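Side-chain contacts in cell division control protein 4 (Saccharomyces cerevisiae, PDB 3V7D), which recognises phosphorylated target proteins, among them the CDK inhibitor SIC1, as the substrate-binding F-box subunit of an SCF ubiquitin ligase: residues Lys11-Leu14 and Ile15-Leu18; Ile317-His320 and Glu321-Arg324; Ile416-Leu419 and Arg420-Lys423. The protein carries 1 engineered substitution. All coordinates share one frame; numbering follows the deposited sequence.

Contact 1: residues Lys11-Leu14 and Ile15-Leu18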
ATOM      1  N   LYS B  11      27.762  32.716 -10.541  1.00 68.27           N
ATOM      2  CA  LYS B  11      26.882  31.871  -9.740  1.00 59.66           C
ATOM      3  C   LYS B  11      25.488  32.472  -9.664  1.00 54.26           C
ATOM      4  O   LYS B  11      25.318  33.688  -9.719  1.00 51.79           O
ATOM      5  CB  LYS B  11      27.443  31.659  -8.332  1.00 52.48           C
ATOM      6  CG  LYS B  11      28.620  30.697  -8.264  1.00 49.85           C
ATOM      7  CD  LYS B  11      29.130  30.583  -6.839  1.00 50.50           C
ATOM      8  CE  LYS B  11      30.275  29.585  -6.731  1.00 54.75           C
ATOM      9  NZ  LYS B  11      29.864  28.222  -7.159  1.00 55.13           N
ATOM     10  N   ARG B  12      24.486  31.613  -9.544  1.00 51.52           N
ATOM     11  CA  ARG B  12      23.115  32.084  -9.537  1.00 48.44           C
ATOM     12  C   ARG B  12      22.202  31.159  -8.750  1.00 45.64           C
ATOM     13  O   ARG B  12      22.289  29.936  -8.855  1.00 40.71           O
ATOM     14  CB  ARG B  12      22.608  32.242 -10.970  1.00 47.02           C
ATOM     15  CG  ARG B  12      21.164  32.681 -11.067  1.00 47.11           C
ATOM     16  CD  ARG B  12      20.856  33.324 -12.418  1.00 48.98           C
ATOM     17  NE  ARG B  12      19.598  34.054 -12.365  1.00 58.12           N
ATOM     18  CZ  ARG B  12      19.412  35.268 -12.870  1.00 64.04           C
ATOM     19  NH1 ARG B  12      20.407  35.897 -13.484  1.00 63.42           N
ATOM     20  NH2 ARG B  12      18.225  35.853 -12.764  1.00 65.42           N
ATOM     21  N   ASP B  13      21.330  31.752  -7.947  1.00 45.12           N
ATOM     22  CA  ASP B  13      20.315  30.980  -7.259  1.00 42.07           C
ATOM     23  C   ASP B  13      19.278  30.528  -8.284  1.00 41.29           C
ATOM     24  O   ASP B  13      18.244  31.173  -8.465  1.00 42.43           O
ATOM     25  CB  ASP B  13      19.668  31.820  -6.164  1.00 39.28           C
ATOM     26  CG  ASP B  13      18.785  31.005  -5.251  1.00 41.62           C
ATOM     27  OD1 ASP B  13      18.480  29.840  -5.585  1.00 37.64           O
ATOM     28  OD2 ASP B  13      18.384  31.538  -4.196  1.00 49.23           O
ATOM     29  N   LEU B  14      19.569  29.414  -8.950  1.00 39.93           N
ATOM     30  CA  LEU B  14      18.713  28.892 -10.011  1.00 42.40           C
ATOM     31  C   LEU B  14      17.312  28.527  -9.522  1.00 42.09           C
ATOM     32  O   LEU B  14      16.334  28.718 -10.239  1.00 43.55           O
ATOM     33  CB  LEU B  14      19.362  27.671 -10.670  1.00 45.22           C
ATOM     34  CG  LEU B  14      20.738  27.857 -11.314  1.00 48.03           C
ATOM     35  CD1 LEU B  14      21.116  26.619 -12.098  1.00 52.58           C
ATOM     36  CD2 LEU B  14      20.762  29.083 -12.209  1.00 47.33           C
ATOM     37  N   ILE B  15      17.220  27.997  -8.307  1.00 42.50           N
ATOM     38  CA  ILE B  15      15.939  27.552  -7.761  1.00 37.25           C
ATOM     39  C   ILE B  15      15.002  28.734  -7.536  1.00 37.31           C
ATOM     40  O   ILE B  15      13.813  28.665  -7.840  1.00 42.28           O
ATOM     41  CB  ILE B  15      16.137  26.742  -6.456  1.00 41.30           C
ATOM     42  CG1 ILE B  15      16.759  25.377  -6.772  1.00 44.70           C
ATOM     43  CG2 ILE B  15      14.818  26.581  -5.686  1.00 37.76           C
ATOM     44  CD1 ILE B  15      15.933  24.515  -7.701  1.00 45.96           C
ATOM     45  N   THR B  16      15.550  29.826  -7.019  1.00 39.80           N
ATOM     46  CA  THR B  16      14.773  31.041  -6.814  1.00 42.58           C
ATOM     47  C   THR B  16      14.450  31.727  -8.141  1.00 39.91           C
ATOM     48  O   THR B  16      13.319  32.161  -8.366  1.00 39.38           O
ATOM     49  CB  THR B  16      15.518  32.026  -5.892  1.00 45.45           C
ATOM     50  OG1 THR B  16      15.552  31.497  -4.562  1.00 47.75           O
ATOM     51  CG2 THR B  16      14.830  33.379  -5.874  1.00 45.83           C
ATOM     52  N   SER B  17      15.445  31.802  -9.020  1.00 41.17           N
ATOM     53  CA  SER B  17      15.323  32.545 -10.276  1.00 42.54           C
ATOM     54  C   SER B  17      14.358  31.914 -11.277  1.00 43.43           C
ATOM     55  O   SER B  17      13.559  32.613 -11.894  1.00 42.55           O
ATOM     56  CB  SER B  17      16.696  32.722 -10.926  1.00 42.32           C
ATOM     57  OG  SER B  17      17.550  33.495 -10.103  1.00 46.74           O
ATOM     58  N   LEU B  18      14.438  30.595 -11.434  1.00 42.91           N
ATOM     59  CA  LEU B  18      13.601  29.887 -12.400  1.00 41.59           C
ATOM     60  C   LEU B  18      12.120  29.981 -12.041  1.00 37.82           C
ATOM     61  O   LEU B  18      11.776  30.204 -10.882  1.00 37.99           O
ATOM     62  CB  LEU B  18      14.027  28.421 -12.492  1.00 39.46           C
ATOM     63  CG  LEU B  18      15.339  28.152 -13.227  1.00 42.38           C
ATOM     64  CD1 LEU B  18      15.808  26.726 -12.966  1.00 43.22           C
ATOM     65  CD2 LEU B  18      15.169  28.404 -14.715  1.00 40.05           C
TER

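Contact 2: residues Ile317-His320 and Glu321-Arg324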
ATOM      1  N   ILE B 317     -10.095 -14.227  -2.560  1.00 34.38           N
ATOM      2  CA  ILE B 317     -10.098 -12.780  -2.437  1.00 34.05           C
ATOM      3  C   ILE B 317     -10.919 -12.181  -3.565  1.00 38.45           C
ATOM      4  O   ILE B 317     -10.749 -12.546  -4.728  1.00 41.53           O
ATOM      5  CB  ILE B 317      -8.675 -12.204  -2.488  1.00 35.97           C
ATOM      6  CG1 ILE B 317      -7.898 -12.598  -1.227  1.00 34.79           C
ATOM      7  CG2 ILE B 317      -8.716 -10.685  -2.635  1.00 36.52           C
ATOM      8  CD1 ILE B 317      -6.514 -12.001  -1.160  1.00 32.27           C
ATOM      9  N   TYR B 318     -11.827 -11.277  -3.219  1.00 38.74           N
ATOM     10  CA  TYR B 318     -12.519 -10.500  -4.231  1.00 39.76           C
ATOM     11  C   TYR B 318     -11.722  -9.231  -4.517  1.00 39.27           C
ATOM     12  O   TYR B 318     -11.714  -8.299  -3.718  1.00 39.30           O
ATOM     13  CB  TYR B 318     -13.944 -10.159  -3.781  1.00 37.92           C
ATOM     14  CG  TYR B 318     -14.676  -9.210  -4.706  1.00 42.73           C
ATOM     15  CD1 TYR B 318     -14.558  -9.320  -6.087  1.00 43.38           C
ATOM     16  CD2 TYR B 318     -15.503  -8.212  -4.198  1.00 49.43           C
ATOM     17  CE1 TYR B 318     -15.229  -8.456  -6.936  1.00 44.19           C
ATOM     18  CE2 TYR B 318     -16.184  -7.344  -5.041  1.00 48.79           C
ATOM     19  CZ  TYR B 318     -16.040  -7.472  -6.409  1.00 49.13           C
ATOM     20  OH  TYR B 318     -16.705  -6.617  -7.257  1.00 56.39           O
ATOM     21  N   ASP B 319     -11.036  -9.216  -5.655  1.00 37.33           N
ATOM     22  CA  ASP B 319     -10.335  -8.025  -6.111  1.00 37.87           C
ATOM     23  C   ASP B 319     -11.359  -7.087  -6.735  1.00 42.00           C
ATOM     24  O   ASP B 319     -11.634  -7.174  -7.929  1.00 39.20           O
ATOM     25  CB  ASP B 319      -9.269  -8.404  -7.144  1.00 36.87           C
ATOM     26  CG  ASP B 319      -8.368  -7.235  -7.523  1.00 41.71           C
ATOM     27  OD1 ASP B 319      -8.675  -6.081  -7.151  1.00 42.36           O
ATOM     28  OD2 ASP B 319      -7.352  -7.474  -8.210  1.00 40.60           O
ATOM     29  N   HIS B 320     -11.925  -6.196  -5.925  1.00 45.12           N
ATOM     30  CA  HIS B 320     -12.985  -5.304  -6.392  1.00 50.48           C
ATOM     31  C   HIS B 320     -12.444  -4.164  -7.253  1.00 53.79           C
ATOM     32  O   HIS B 320     -13.154  -3.630  -8.102  1.00 53.69           O
ATOM     33  CB  HIS B 320     -13.781  -4.739  -5.213  1.00 46.94           C
ATOM     34  CG  HIS B 320     -12.950  -3.959  -4.245  1.00 51.51           C
ATOM     35  ND1 HIS B 320     -12.230  -4.556  -3.233  1.00 56.75           N
ATOM     36  CD2 HIS B 320     -12.719  -2.629  -4.138  1.00 57.35           C
ATOM     37  CE1 HIS B 320     -11.592  -3.628  -2.543  1.00 57.53           C
ATOM     38  NE2 HIS B 320     -11.872  -2.451  -3.071  1.00 58.57           N
ATOM     39  N   GLU B 321     -11.189  -3.789  -7.031  1.00 51.94           N
ATOM     40  CA  GLU B 321     -10.578  -2.737  -7.831  1.00 49.87           C
ATOM     41  C   GLU B 321     -10.507  -3.139  -9.305  1.00 48.61           C
ATOM     42  O   GLU B 321     -10.782  -2.334 -10.190  1.00 49.92           O
ATOM     43  CB  GLU B 321      -9.182  -2.393  -7.308  1.00 47.56           C
ATOM     44  CG  GLU B 321      -8.517  -1.257  -8.068  1.00 59.77           C
ATOM     45  CD  GLU B 321      -7.056  -1.079  -7.708  1.00 68.06           C
ATOM     46  OE1 GLU B 321      -6.674  -1.419  -6.567  1.00 71.40           O
ATOM     47  OE2 GLU B 321      -6.289  -0.605  -8.573  1.00 67.83           O
ATOM     48  N   ARG B 322     -10.149  -4.394  -9.560  1.00 44.93           N
ATOM     49  CA  ARG B 322     -10.000  -4.874 -10.927  1.00 42.91           C
ATOM     50  C   ARG B 322     -11.193  -5.710 -11.373  1.00 47.12           C
ATOM     51  O   ARG B 322     -11.248  -6.153 -12.522  1.00 52.69           O
ATOM     52  CB  ARG B 322      -8.716  -5.691 -11.063  1.00 39.27           C
ATOM     53  CG  ARG B 322      -7.475  -4.944 -10.627  1.00 40.07           C
ATOM     54  CD  ARG B 322      -6.227  -5.794 -10.788  1.00 38.56           C
ATOM     55  NE  ARG B 322      -5.035  -5.055 -10.388  1.00 38.01           N
ATOM     56  CZ  ARG B 322      -4.636  -4.913  -9.129  1.00 37.99           C
ATOM     57  NH1 ARG B 322      -5.335  -5.460  -8.141  1.00 34.78           N
ATOM     58  NH2 ARG B 322      -3.538  -4.219  -8.857  1.00 34.81           N
ATOM     59  N   LYS B 323     -12.142  -5.910 -10.462  1.00 46.44           N
ATOM     60  CA  LYS B 323     -13.309  -6.756 -10.708  1.00 51.67           C
ATOM     61  C   LYS B 323     -12.888  -8.171 -11.084  1.00 49.61           C
ATOM     62  O   LYS B 323     -13.242  -8.680 -12.150  1.00 49.20           O
ATOM     63  CB  LYS B 323     -14.220  -6.155 -11.783  1.00 59.75           C
ATOM     64  CG  LYS B 323     -14.837  -4.819 -11.397  1.00 67.77           C
ATOM     65  CD  LYS B 323     -15.967  -4.442 -12.345  1.00 77.59           C
ATOM     66  CE  LYS B 323     -17.123  -5.431 -12.255  1.00 85.19           C
ATOM     67  NZ  LYS B 323     -17.934  -5.257 -11.012  1.00 88.67           N
ATOM     68  N   ARG B 324     -12.114  -8.793 -10.201  1.00 47.02           N
ATOM     69  CA  ARG B 324     -11.633 -10.149 -10.411  1.00 44.80           C
ATOM     70  C   ARG B 324     -11.785 -10.976  -9.145  1.00 42.67           C
ATOM     71  O   ARG B 324     -11.969 -10.439  -8.053  1.00 37.56           O
ATOM     72  CB  ARG B 324     -10.157 -10.141 -10.810  1.00 42.34           C
ATOM     73  CG  ARG B 324      -9.850  -9.457 -12.128  1.00 42.76           C
ATOM     74  CD  ARG B 324      -8.343  -9.364 -12.325  1.00 41.55           C
ATOM     75  NE  ARG B 324      -7.987  -8.617 -13.527  1.00 44.43           N
ATOM     76  CZ  ARG B 324      -6.745  -8.258 -13.838  1.00 45.35           C
ATOM     77  NH1 ARG B 324      -5.739  -8.575 -13.032  1.00 43.64           N
ATOM     78  NH2 ARG B 324      -6.511  -7.582 -14.952  1.00 45.07           N
TER
HETATM   79  O   HOH W   1      -9.344  -4.828  -4.688  1.00 51.99           O

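Contact 3: residues Ile416-Leu419 and Arg420-Lys423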
ATOM      1  N   ILE B 416      10.917 -11.985   8.563  1.00 33.97           N
ATOM      2  CA  ILE B 416      10.595 -10.674   8.024  1.00 27.75           C
ATOM      3  C   ILE B 416      11.440 -10.454   6.771  1.00 30.96           C
ATOM      4  O   ILE B 416      12.675 -10.486   6.834  1.00 30.95           O
ATOM      5  CB  ILE B 416      10.874  -9.563   9.063  1.00 25.29           C
ATOM      6  CG1 ILE B 416      10.068  -9.816  10.338  1.00 26.17           C
ATOM      7  CG2 ILE B 416      10.551  -8.183   8.492  1.00 23.13           C
ATOM      8  CD1 ILE B 416      10.301  -8.791  11.428  1.00 27.78           C
ATOM      9  N   TYR B 417      10.779 -10.256   5.631  1.00 25.34           N
ATOM     10  CA  TYR B 417      11.491 -10.072   4.363  1.00 29.77           C
ATOM     11  C   TYR B 417      11.360  -8.659   3.787  1.00 33.18           C
ATOM     12  O   TYR B 417      10.276  -8.076   3.774  1.00 30.55           O
ATOM     13  CB  TYR B 417      10.995 -11.061   3.308  1.00 32.17           C
ATOM     14  CG  TYR B 417      11.049 -12.523   3.689  1.00 34.10           C
ATOM     15  CD1 TYR B 417       9.977 -13.135   4.334  1.00 28.18           C
ATOM     16  CD2 TYR B 417      12.154 -13.302   3.373  1.00 29.58           C
ATOM     17  CE1 TYR B 417      10.014 -14.478   4.670  1.00 28.06           C
ATOM     18  CE2 TYR B 417      12.201 -14.645   3.706  1.00 28.61           C
ATOM     19  CZ  TYR B 417      11.131 -15.228   4.352  1.00 30.96           C
ATOM     20  OH  TYR B 417      11.182 -16.567   4.679  1.00 35.20           O
ATOM     21  N   ASN B 418      12.477  -8.128   3.300  1.00 33.17           N
ATOM     22  CA  ASN B 418      12.494  -6.900   2.514  1.00 26.36           C
ATOM     23  C   ASN B 418      12.101  -7.230   1.079  1.00 31.93           C
ATOM     24  O   ASN B 418      12.867  -7.867   0.358  1.00 35.90           O
ATOM     25  CB  ASN B 418      13.903  -6.299   2.547  1.00 26.48           C
ATOM     26  CG  ASN B 418      14.018  -4.979   1.790  1.00 30.47           C
ATOM     27  OD1 ASN B 418      13.281  -4.710   0.836  1.00 29.90           O
ATOM     28  ND2 ASN B 418      14.968  -4.154   2.210  1.00 26.10           N
ATOM     29  N   LEU B 419      10.916  -6.793   0.660  1.00 27.23           N
ATOM     30  CA  LEU B 419      10.425  -7.123  -0.676  1.00 29.71           C
ATOM     31  C   LEU B 419      11.103  -6.331  -1.796  1.00 35.34           C
ATOM     32  O   LEU B 419      11.019  -6.714  -2.961  1.00 33.80           O
ATOM     33  CB  LEU B 419       8.903  -6.968  -0.757  1.00 30.72           C
ATOM     34  CG  LEU B 419       8.096  -7.946   0.100  1.00 32.27           C
ATOM     35  CD1 LEU B 419       6.610  -7.814  -0.200  1.00 25.73           C
ATOM     36  CD2 LEU B 419       8.570  -9.382  -0.116  1.00 27.72           C
ATOM     37  N   ARG B 420      11.775  -5.235  -1.451  1.00 36.27           N
ATOM     38  CA  ARG B 420      12.525  -4.477  -2.451  1.00 40.50           C
ATOM     39  C   ARG B 420      13.827  -5.179  -2.829  1.00 39.43           C
ATOM     40  O   ARG B 420      14.113  -5.371  -4.007  1.00 38.33           O
ATOM     41  CB  ARG B 420      12.826  -3.061  -1.964  1.00 40.37           C
ATOM     42  CG  ARG B 420      11.597  -2.204  -1.783  1.00 42.30           C
ATOM     43  CD  ARG B 420      11.976  -0.762  -1.536  1.00 41.24           C
ATOM     44  NE  ARG B 420      10.827   0.017  -1.092  1.00 42.31           N
ATOM     45  CZ  ARG B 420      10.883   1.303  -0.767  1.00 43.85           C
ATOM     46  NH1 ARG B 420      12.038   1.957  -0.844  1.00 36.25           N
ATOM     47  NH2 ARG B 420       9.785   1.931  -0.369  1.00 40.69           N
ATOM     48  N   SER B 421      14.605  -5.558  -1.821  1.00 36.27           N
ATOM     49  CA  SER B 421      15.894  -6.200  -2.040  1.00 35.62           C
ATOM     50  C   SER B 421      15.725  -7.706  -2.163  1.00 39.42           C
ATOM     51  O   SER B 421      16.631  -8.409  -2.613  1.00 40.68           O
ATOM     52  CB  SER B 421      16.827  -5.904  -0.869  1.00 34.76           C
ATOM     53  OG  SER B 421      16.391  -6.588   0.294  1.00 41.59           O
ATOM     54  N   GLY B 422      14.566  -8.198  -1.738  1.00 36.26           N
ATOM     55  CA  GLY B 422      14.289  -9.623  -1.772  1.00 32.80           C
ATOM     56  C   GLY B 422      14.962 -10.388  -0.647  1.00 34.82           C
ATOM     57  O   GLY B 422      14.924 -11.612  -0.605  1.00 42.52           O
ATOM     58  N   LYS B 423      15.577  -9.666   0.278  1.00 36.15           N
ATOM     59  CA  LYS B 423      16.368 -10.309   1.320  1.00 36.50           C
ATOM     60  C   LYS B 423      15.667 -10.429   2.676  1.00 39.18           C
ATOM     61  O   LYS B 423      14.843  -9.596   3.056  1.00 37.37           O
ATOM     62  CB  LYS B 423      17.704  -9.592   1.481  1.00 43.95           C
ATOM     63  CG  LYS B 423      18.686  -9.859   0.348  1.00 52.75           C
ATOM     64  CD  LYS B 423      19.753  -8.777   0.279  1.00 64.92           C
ATOM     65  CE  LYS B 423      20.482  -8.602   1.609  1.00 72.14           C
ATOM     66  NZ  LYS B 423      21.537  -9.639   1.823  1.00 74.83           N
TER

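Contact 1: residues Lys11-Leu14 and Ile15-Leu18
Both carboxylate oxygens of Asp-13 are taken by Thr-16: OD2 accepts from Thr-16 OG1 at 2.9 Å, and OD1 receives the Thr-16 backbone N at 3.3 Å with an N-H...O angle of 164°. Each donor arrives well above the carboxylate plane, and the two side chains cross obliquely. Asp-13 CG stands anti to its own N (chi1 -170°), which folds the carboxylate back over the first turn. Asp-13 O is doubly held by Ser-17, whose N and OG each donate to it at 2.9 Å, OG from above the carbonyl plane. This is the N-cap of the short helix 14-17, within the F-box, with Asp-13 capping Thr-16 N while sitting at the centre of an inverse gamma turn. Trp-45 NE1 of helix 43-49 also donates to OD1, tying the cap to the rest of the F-box. Farther out, Arg-12 NE reaches Ser-17 OG at 3.1 Å in a weak bond (146°); the stronger partner of this guanidinium lies outside the turn, an acidic side chain of another protein chain that pairs with NH1. Leu-18 N closes the turn on Leu-14 O at 2.9 Å, and Leu-18 CD1 packs loosely on Leu-14 CB at 4.3 Å.

Contact 2: residues Ile317-His320 and Glu321-Arg324
Two torsions set up the bridge between Asp-319 and Arg-322: Asp-319 CG lies anti to its backbone N (chi1 -172°), swinging the carboxylate over the turn, while Arg-322 CG is anti to its carbonyl carbon (chi1 -55°) and the chain runs extended to NE. Arg-322 NH1 then meets Asp-319 OD2 at 2.9 Å, on the syn side and close to the guanidinium plane, although the two flat groups are turned 70° apart. The other oxygen serves the turn's backbone: Asp-319 OD1 accepts Arg-322 N at 3.3 Å from above the carboxylate plane, and also a water at 2.8 Å that in turn accepts from Glu-321 N. The setting is the hairpin between strands 313-319 and 324-329 in the propeller blade that holds WD 5. Asp-319 and Arg-324 form its closing antiparallel hydrogen-bonded pair; Arg-324 N to Asp-319 O is 2.8 Å, whereas the return bond from Asp-319 N to Arg-324 O is weak. Tyr-318 turns the edge of its ring at CD1 to Arg-324 O, 3.4 Å away. Arg-324 itself reaches out to Asn-380 O and Tyr-382 OH. One buried aspartate thus holds the turn's backbone with one oxygen and Arg-322 with the other, and the salt bridge probably offsets its charge.

Contact 3: residues Ile416-Leu419 and Arg420-Lys423
Ile-416 O lies 4.4 Å from Lys-423 O, where the end of strand 413-418 meets the returning chain, and Ile-416 continues the strand pairing through backbone bonds with Val-425 and His-426. Tyr-417 CA passes 3.6 Å from Lys-423 O, and its ring meets that of Tyr-388. Asn-418 carries the contact. Its N donates to Lys-423 O at 2.8 Å, while its O takes a weak bond from Gly-422 N. With CG anti to N (chi1 -178°), the side-chain amide bends over the turn and OD1 receives two backbone donors: Arg-420 N at 2.8 Å, an Asx turn, lying in the carbonyl plane but with a bent N-H...O angle of 130°, and Ser-421 N at 3.1 Å, straighter at 164° but well above that plane. Ser-421 OG lies over the face of this amide, 3.2 Å from Asn-418 CG, and accepts Lys-423 N at 3.2 Å, an ST turn. Leu-419 then leads into the bend and packs on Leu-406. The tight hairpin joins strand 413-418 to the outermost strand 424-426 of the same blade, and helix 87-106 lies against it: Tyr-106 touches both Asn-418 and Arg-420, whose guanidinium forms a salt bridge with Glu-63 and a hydrogen bond with Asn-404. Within the turn, neutral oxygens do the gripping: Asn-418 OD1 holds the N-H groups of Arg-420 and Ser-421, and Ser-421 OG that of Lys-423.

Overall arrangement
Contact 1 belongs to the F-box, its centre about 47 Å from the centre of the chain, and faces another protein chain; contacts 2 and 3 are hairpin turns of two different WD-propeller blades, their centres about 26 Å apart. None of the three touches another. All are partly buried, contact 3 having the most exposed residues. In each an acidic or amide side chain accepts from at least one nearby backbone N-H, but the chemistry differs: contacts 1 and 2 use carboxylates, one to cap a helix and one to add a salt bridge to a strand pair, whereas contact 3 uses an uncharged amide. Contact 3 also lies against helix 87-106, whereas the surroundings of contact 2 are neighbouring propeller strands and loops.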